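Local structure of MYB proto-oncogene protein (Mus musculus, 1GVD) at residues 10-13 with 14-17; 26-29 with 30-34; 43-46 with 47-51. The protein probably binds DNA in a sequence-specific way through its Myb repeats to regulate transcription, the second repeat being the fragment described here. The protein carries 1 engineered substitution. One frame throughout, in Å; residues are numbered along the deposited sequence.

Contact 1: residues 10-13 with 14-17. Engineered in segment 14-17: L14 (natural residue Val). Unlike the reference sequence in segment 14-17: K16 (reference Gln).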
loop_
_atom_site.group_PDB
_atom_site.type_symbol
_atom_site.label_atom_id
_atom_site.label_comp_id
_atom_site.label_asym_id
_atom_site.label_seq_id
_atom_site.Cartn_x
_atom_site.Cartn_y
_atom_site.Cartn_z
ATOM N N GLU A 10 2.211 -8.103 2.953
ATOM C CA GLU A 10 2.192 -6.688 2.603
ATOM C C GLU A 10 0.778 -6.237 2.274
ATOM O O GLU A 10 0.357 -5.158 2.683
ATOM C CB GLU A 10 3.074 -6.412 1.391
ATOM C CG GLU A 10 4.551 -6.360 1.670
ATOM C CD GLU A 10 5.320 -5.937 0.442
ATOM O OE1 GLU A 10 5.360 -6.717 -0.531
ATOM O OE2 GLU A 10 5.866 -4.815 0.443
ATOM N N ASP A 11 0.052 -7.050 1.516
ATOM C CA ASP A 11 -1.318 -6.706 1.149
ATOM C C ASP A 11 -2.173 -6.529 2.398
ATOM O O ASP A 11 -2.974 -5.594 2.487
ATOM C CB ASP A 11 -1.945 -7.793 0.264
ATOM C CG ASP A 11 -1.476 -7.733 -1.180
ATOM O OD1 ASP A 11 -1.019 -6.663 -1.635
ATOM O OD2 ASP A 11 -1.587 -8.767 -1.875
ATOM N N GLN A 12 -2.010 -7.423 3.369
ATOM C CA GLN A 12 -2.788 -7.324 4.594
ATOM C C GLN A 12 -2.438 -6.050 5.355
ATOM O O GLN A 12 -3.321 -5.371 5.880
ATOM C CB GLN A 12 -2.552 -8.547 5.482
ATOM C CG GLN A 12 -3.468 -8.591 6.694
ATOM C CD GLN A 12 -4.934 -8.685 6.313
ATOM O OE1 GLN A 12 -5.393 -9.711 5.810
ATOM N NE2 GLN A 12 -5.675 -7.607 6.541
ATOM N N ARG A 13 -1.151 -5.720 5.422
ATOM C CA ARG A 13 -0.736 -4.501 6.110
ATOM C C ARG A 13 -1.279 -3.264 5.396
ATOM O O ARG A 13 -1.710 -2.308 6.045
ATOM C CB ARG A 13 0.792 -4.420 6.192
ATOM C CG ARG A 13 1.429 -5.515 7.036
ATOM C CD ARG A 13 2.948 -5.499 6.911
ATOM N NE ARG A 13 3.539 -4.255 7.401
ATOM C CZ ARG A 13 3.606 -3.911 8.683
ATOM N NH1 ARG A 13 3.123 -4.717 9.617
ATOM N NH2 ARG A 13 4.159 -2.757 9.032
ATOM N N LEU A 14 -1.273 -3.282 4.067
ATOM C CA LEU A 14 -1.777 -2.145 3.307
ATOM C C LEU A 14 -3.260 -1.941 3.591
ATOM O O LEU A 14 -3.717 -0.809 3.729
ATOM C CB LEU A 14 -1.539 -2.355 1.809
ATOM C CG LEU A 14 -2.011 -1.226 0.886
ATOM C CD1 LEU A 14 -1.376 0.092 1.297
ATOM C CD2 LEU A 14 -1.657 -1.569 -0.550
ATOM N N ILE A 15 -4.014 -3.030 3.686
ATOM C CA ILE A 15 -5.439 -2.934 3.983
ATOM C C ILE A 15 -5.636 -2.214 5.320
ATOM O O ILE A 15 -6.461 -1.305 5.428
ATOM C CB ILE A 15 -6.086 -4.340 4.043
ATOM C CG1 ILE A 15 -6.222 -4.894 2.624
ATOM C CG2 ILE A 15 -7.448 -4.276 4.732
ATOM C CD1 ILE A 15 -6.686 -6.338 2.565
ATOM N N LYS A 16 -4.864 -2.606 6.330
ATOM C CA LYS A 16 -4.964 -1.978 7.645
ATOM C C LYS A 16 -4.537 -0.511 7.629
ATOM O O LYS A 16 -5.142 0.323 8.307
ATOM C CB LYS A 16 -4.124 -2.752 8.663
ATOM C CG LYS A 16 -4.672 -4.132 8.979
ATOM C CD LYS A 16 -3.843 -4.827 10.045
ATOM C CE LYS A 16 -4.475 -6.146 10.457
ATOM N NZ LYS A 16 -5.838 -5.950 11.026
ATOM N N LEU A 17 -3.504 -0.190 6.857
ATOM C CA LEU A 17 -3.033 1.188 6.782
ATOM C C LEU A 17 -4.046 2.095 6.081
ATOM O O LEU A 17 -4.221 3.249 6.466
ATOM C CB LEU A 17 -1.670 1.244 6.086
ATOM C CG LEU A 17 -0.536 0.697 6.962
ATOM C CD1 LEU A 17 0.683 0.386 6.107
ATOM C CD2 LEU A 17 -0.199 1.711 8.050
#

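Contact 2: residues 26-29 with 30-34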
loop_
_atom_site.group_PDB
_atom_site.type_symbol
_atom_site.label_atom_id
_atom_site.label_comp_id
_atom_site.label_asym_id
_atom_site.label_seq_id
_atom_site.Cartn_x
_atom_site.Cartn_y
_atom_site.Cartn_z
ATOM N N TRP A 26 -0.964 8.517 0.791
ATOM C CA TRP A 26 -0.040 7.493 0.330
ATOM C C TRP A 26 1.386 7.602 0.844
ATOM O O TRP A 26 2.021 6.583 1.102
ATOM C CB TRP A 26 -0.050 7.444 -1.199
ATOM C CG TRP A 26 -1.420 7.186 -1.739
ATOM C CD1 TRP A 26 -2.169 8.022 -2.515
ATOM C CD2 TRP A 26 -2.230 6.026 -1.504
ATOM N NE1 TRP A 26 -3.393 7.459 -2.775
ATOM C CE2 TRP A 26 -3.460 6.233 -2.168
ATOM C CE3 TRP A 26 -2.037 4.831 -0.795
ATOM C CZ2 TRP A 26 -4.497 5.290 -2.144
ATOM C CZ3 TRP A 26 -3.070 3.890 -0.773
ATOM C CH2 TRP A 26 -4.283 4.128 -1.443
ATOM N N SER A 27 1.892 8.821 0.997
ATOM C CA SER A 27 3.253 9.005 1.492
ATOM C C SER A 27 3.388 8.516 2.933
ATOM O O SER A 27 4.380 7.880 3.290
ATOM C CB SER A 27 3.659 10.480 1.404
ATOM O OG SER A 27 3.680 10.918 0.057
ATOM N N VAL A 28 2.384 8.806 3.754
ATOM C CA VAL A 28 2.394 8.387 5.152
ATOM C C VAL A 28 2.250 6.867 5.232
ATOM O O VAL A 28 2.924 6.205 6.020
ATOM C CB VAL A 28 1.241 9.046 5.937
ATOM C CG1 VAL A 28 1.327 8.670 7.407
ATOM C CG2 VAL A 28 1.297 10.554 5.770
ATOM N N ILE A 29 1.365 6.321 4.406
ATOM C CA ILE A 29 1.145 4.881 4.370
ATOM C C ILE A 29 2.429 4.144 3.983
ATOM O O ILE A 29 2.809 3.169 4.629
ATOM C CB ILE A 29 0.009 4.538 3.376
ATOM C CG1 ILE A 29 -1.333 4.939 3.990
ATOM C CG2 ILE A 29 0.032 3.050 3.012
ATOM C CD1 ILE A 29 -2.521 4.777 3.060
ATOM N N ALA A 30 3.111 4.631 2.948
ATOM C CA ALA A 30 4.341 4.000 2.477
ATOM C C ALA A 30 5.454 3.986 3.519
ATOM O O ALA A 30 6.316 3.106 3.505
ATOM C CB ALA A 30 4.827 4.696 1.210
ATOM N N LYS A 31 5.436 4.958 4.423
ATOM C CA LYS A 31 6.455 5.039 5.462
ATOM C C LYS A 31 6.423 3.801 6.360
ATOM O O LYS A 31 7.415 3.468 7.011
ATOM C CB LYS A 31 6.233 6.299 6.301
ATOM C CG LYS A 31 7.413 6.705 7.164
ATOM C CD LYS A 31 7.107 7.980 7.940
ATOM C CE LYS A 31 6.676 9.113 7.015
ATOM N NZ LYS A 31 7.708 9.432 5.989
ATOM N N HIS A 32 5.280 3.119 6.382
ATOM C CA HIS A 32 5.095 1.926 7.204
ATOM C C HIS A 32 5.320 0.620 6.450
ATOM O O HIS A 32 5.156 -0.462 7.015
ATOM C CB HIS A 32 3.682 1.927 7.794
ATOM C CG HIS A 32 3.399 3.105 8.670
ATOM N ND1 HIS A 32 3.864 3.200 9.964
ATOM C CD2 HIS A 32 2.725 4.254 8.428
ATOM C CE1 HIS A 32 3.489 4.356 10.482
ATOM N NE2 HIS A 32 2.796 5.014 9.570
ATOM N N LEU A 33 5.686 0.721 5.176
ATOM C CA LEU A 33 5.932 -0.455 4.346
ATOM C C LEU A 33 7.338 -0.409 3.763
ATOM O O LEU A 33 7.605 0.327 2.816
ATOM C CB LEU A 33 4.905 -0.529 3.214
ATOM C CG LEU A 33 3.457 -0.777 3.646
ATOM C CD1 LEU A 33 2.517 -0.525 2.479
ATOM C CD2 LEU A 33 3.312 -2.202 4.155
ATOM N N LYS A 34 8.230 -1.206 4.340
ATOM C CA LYS A 34 9.618 -1.268 3.904
ATOM C C LYS A 34 9.733 -1.551 2.407
ATOM O O LYS A 34 9.096 -2.467 1.892
ATOM C CB LYS A 34 10.345 -2.364 4.686
ATOM C CG LYS A 34 11.860 -2.293 4.629
ATOM C CD LYS A 34 12.383 -1.129 5.453
ATOM C CE LYS A 34 13.901 -1.123 5.496
ATOM N NZ LYS A 34 14.428 -0.023 6.350
#

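Contact 3: residues 43-46 with 47-51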
loop_
_atom_site.group_PDB
_atom_site.type_symbol
_atom_site.label_atom_id
_atom_site.label_comp_id
_atom_site.label_asym_id
_atom_site.label_seq_id
_atom_site.Cartn_x
_atom_site.Cartn_y
_atom_site.Cartn_z
ATOM N N GLU A 43 -1.330 2.328 -6.373
ATOM C CA GLU A 43 -1.663 1.419 -7.458
ATOM C C GLU A 43 -2.113 0.041 -6.977
ATOM O O GLU A 43 -3.043 -0.543 -7.537
ATOM C CB GLU A 43 -0.477 1.304 -8.417
ATOM C CG GLU A 43 -0.177 2.613 -9.132
ATOM C CD GLU A 43 -1.397 3.169 -9.842
ATOM O OE1 GLU A 43 -1.857 4.274 -9.479
ATOM O OE2 GLU A 43 -1.904 2.497 -10.760
ATOM N N ARG A 44 -1.480 -0.473 -5.929
ATOM C CA ARG A 44 -1.859 -1.779 -5.402
ATOM C C ARG A 44 -3.294 -1.716 -4.879
ATOM O O ARG A 44 -4.082 -2.641 -5.080
ATOM C CB ARG A 44 -0.903 -2.194 -4.279
ATOM C CG ARG A 44 -1.100 -3.623 -3.779
ATOM C CD ARG A 44 -0.808 -4.639 -4.865
ATOM N NE ARG A 44 -0.956 -6.010 -4.382
ATOM C CZ ARG A 44 -0.879 -7.084 -5.161
ATOM N NH1 ARG A 44 -0.654 -6.945 -6.462
ATOM N NH2 ARG A 44 -1.015 -8.295 -4.637
ATOM N N TRP A 45 -3.635 -0.612 -4.222
ATOM C CA TRP A 45 -4.976 -0.440 -3.689
ATOM C C TRP A 45 -6.033 -0.338 -4.791
ATOM O O TRP A 45 -7.006 -1.084 -4.789
ATOM C CB TRP A 45 -5.022 0.805 -2.792
ATOM C CG TRP A 45 -6.397 1.162 -2.314
ATOM C CD1 TRP A 45 -7.197 2.159 -2.793
ATOM C CD2 TRP A 45 -7.143 0.511 -1.278
ATOM N NE1 TRP A 45 -8.394 2.172 -2.118
ATOM C CE2 TRP A 45 -8.389 1.172 -1.183
ATOM C CE3 TRP A 45 -6.881 -0.567 -0.421
ATOM C CZ2 TRP A 45 -9.372 0.790 -0.262
ATOM C CZ3 TRP A 45 -7.862 -0.946 0.495
ATOM C CH2 TRP A 45 -9.091 -0.266 0.563
ATOM N N HIS A 46 -5.844 0.569 -5.741
ATOM C CA HIS A 46 -6.834 0.740 -6.795
ATOM C C HIS A 46 -6.926 -0.382 -7.818
ATOM O O HIS A 46 -8.013 -0.675 -8.316
ATOM C CB HIS A 46 -6.603 2.063 -7.527
ATOM C CG HIS A 46 -6.855 3.268 -6.679
ATOM N ND1 HIS A 46 -8.058 3.489 -6.043
ATOM C CD2 HIS A 46 -6.060 4.316 -6.359
ATOM C CE1 HIS A 46 -7.991 4.623 -5.366
ATOM N NE2 HIS A 46 -6.790 5.144 -5.542
ATOM N N ASN A 47 -5.803 -1.017 -8.135
ATOM C CA ASN A 47 -5.825 -2.075 -9.141
ATOM C C ASN A 47 -6.068 -3.484 -8.641
ATOM O O ASN A 47 -6.601 -4.322 -9.375
ATOM C CB ASN A 47 -4.521 -2.080 -9.942
ATOM C CG ASN A 47 -4.380 -0.870 -10.835
ATOM O OD1 ASN A 47 -5.361 -0.379 -11.393
ATOM N ND2 ASN A 47 -3.153 -0.392 -10.993
ATOM N N HIS A 48 -5.698 -3.758 -7.398
ATOM C CA HIS A 48 -5.840 -5.112 -6.891
ATOM C C HIS A 48 -6.678 -5.319 -5.637
ATOM O O HIS A 48 -7.513 -6.220 -5.596
ATOM C CB HIS A 48 -4.435 -5.697 -6.695
ATOM C CG HIS A 48 -4.423 -7.087 -6.139
ATOM N ND1 HIS A 48 -4.711 -7.364 -4.820
ATOM C CD2 HIS A 48 -4.165 -8.279 -6.727
ATOM C CE1 HIS A 48 -4.629 -8.668 -4.619
ATOM N NE2 HIS A 48 -4.300 -9.245 -5.760
ATOM N N LEU A 49 -6.481 -4.489 -4.620
ATOM C CA LEU A 49 -7.217 -4.676 -3.378
ATOM C C LEU A 49 -8.620 -4.083 -3.320
ATOM O O LEU A 49 -9.496 -4.640 -2.656
ATOM C CB LEU A 49 -6.385 -4.156 -2.203
ATOM C CG LEU A 49 -5.003 -4.800 -2.071
ATOM C CD1 LEU A 49 -4.237 -4.134 -0.942
ATOM C CD2 LEU A 49 -5.148 -6.293 -1.815
ATOM N N ASN A 50 -8.840 -2.967 -4.006
ATOM C CA ASN A 50 -10.149 -2.313 -3.994
ATOM C C ASN A 50 -10.506 -1.814 -5.389
ATOM O O ASN A 50 -10.664 -0.612 -5.607
ATOM C CB ASN A 50 -10.132 -1.132 -3.017
ATOM C CG ASN A 50 -11.517 -0.565 -2.760
ATOM O OD1 ASN A 50 -12.429 -1.289 -2.366
ATOM N ND2 ASN A 50 -11.677 0.736 -2.969
ATOM N N PRO A 51 -10.643 -2.735 -6.352
ATOM C CA PRO A 51 -10.981 -2.368 -7.730
ATOM C C PRO A 51 -12.379 -1.779 -7.877
ATOM O O PRO A 51 -13.268 -2.054 -7.071
ATOM C CB PRO A 51 -10.827 -3.687 -8.478
ATOM C CG PRO A 51 -11.257 -4.688 -7.455
ATOM C CD PRO A 51 -10.553 -4.200 -6.209
HETATM O O HOH W 1 -10.506 2.248 -5.720
#

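Contact 1: residues 10-13 with 14-17
L14 and E10 are joined by the shortest of four successive i to i+4 backbone hydrogen bonds, L14 N to E10 O at 2.8 Å. L17 N to R13 O follows at 2.9 Å, and I15 N to D11 O and K16 N to Q12 O complete the ladder. These bonds make 10-17 regular alpha helix. The charged side chains of 10-13 have partners elsewhere: E10 forms a salt bridge with R36, D11 one with R44, and in the conformer described R13 NH2 probably bonds to H32 O. The helix, 8-21, is the first of the three that make up a Myb repeat, a fold of the helix-turn-helix clan. On the core side L14, an engineered leucine in place of the natural valine, holds CG trans to its own nitrogen (chi1 -179°), which carries the two methyls away from the preceding turn; the branch packs against I29, R44 and L49. Its CB remains 3.5 Å from E10 O. L17 instead leans back, with CG 3.4 Å from R13 O. Towards the outer side, I15 CG1 lies 3.3 Å from D11 O. Q12 bends at chi2 (62°) and brings its amide NE2 to 4.1 Å from I15 CB, the two side chains crossing at a slant. K16, where the reference sequence has Gln, places CG 3.6 Å from Q12 O in the conformer described.

Contact 2: residues 26-29 with 30-34
H32 turns its imidazole back toward the last helical turn, so that CD2 comes within 3.1 Å of V28 O, approaching obliquely to the ring plane. I29 O lies at the edge of the same ring, close to its plane, while accepting a hydrogen bond from H32 N of 3.0 Å; that donor stands above the carbonyl plane. A chi1 of -61°, with CG opposite the carbonyl carbon, turns the ring back beside these two oxygens. The end of L33 comes back toward I29, where L33 CD1 and I29 CG2 meet loosely at 4.4 Å. Regular i to i+4 bonding gives way here in helix 26-30, the second helix of the Myb repeat: A30 N still bonds to W26 O at 2.9 Å, but K31 N is shared weakly between S27 O and V28 O. A type I beta turn from A30 to L33 then leads the chain out toward helix 38-49, with L33 N bonded to A30 O. The methyl group of A30 sits 3.4 Å from W26 O, and K31 CB comes to 3.3 Å from V28 O. The two ends of the turn, A30 and L33, both touch C41 of helix 38-49, whereas I29 reaches L14 and H32 reaches L17 on helix 8-21.

Contact 3: residues 43-46 with 47-51
R44 and H48, the latter in the conformer described, both extend CG opposite their own nitrogens (chi1 -173° and 178°), and a bend at chi2 of R44 then lays its guanidinium flat over the imidazole. The two planes are 9° apart with centres at 3.8 Å; CG of H48 lies over the middle of the guanidinium, and R44 NH2 over the middle of the ring. W45 and N50 share the same kind of first torsion and run side by side, bringing N50 CB over the face of the indole, 3.6 Å from the centroid of its six-membered ring, as a CH-pi contact. L49 CB touches the indole at CE3. E43 and N47 also run alongside each other, but their carboxylate and amide planes are steeply inclined, and the bond from N47 ND2 to E43 OE2 (3.2 Å) is weak. Helix 38-49, the third of the Myb repeat and the one that enters the DNA major groove in this family, widens here into a pi-type turn: R44 O accepts from both H48 N and L49 N, and W45 O takes N50 N at 2.7 Å. A water bridges H46 ND1 and N50 O where the chain leaves the helix. The arginine is held by a salt bridge from NE to D11 as well as by the stack, and this carboxylate would probably temper the positive charge that R44 presents to the imidazole.

Overall arrangement
The three contacts come in series along the chain, one on each helix of this compact Myb repeat: contact 1 in helix 8-21, contact 2 at the end of helix 26-30, contact 3 in the last turns of helix 38-49. Contact 1 lies about 10 Å from contact 2 and 11 Å from contact 3, centre to centre, and touches both. Contacts 2 and 3, about 16 Å apart on opposite sides of the chain's centre, meet through W26 and W45. The example illustrates how tryptophans and the buried position 14 (leucine here, valine in nature), with a salt bridge between the first and third helices, unite the three helices into a small domain, consistent with presenting the third helix to DNA.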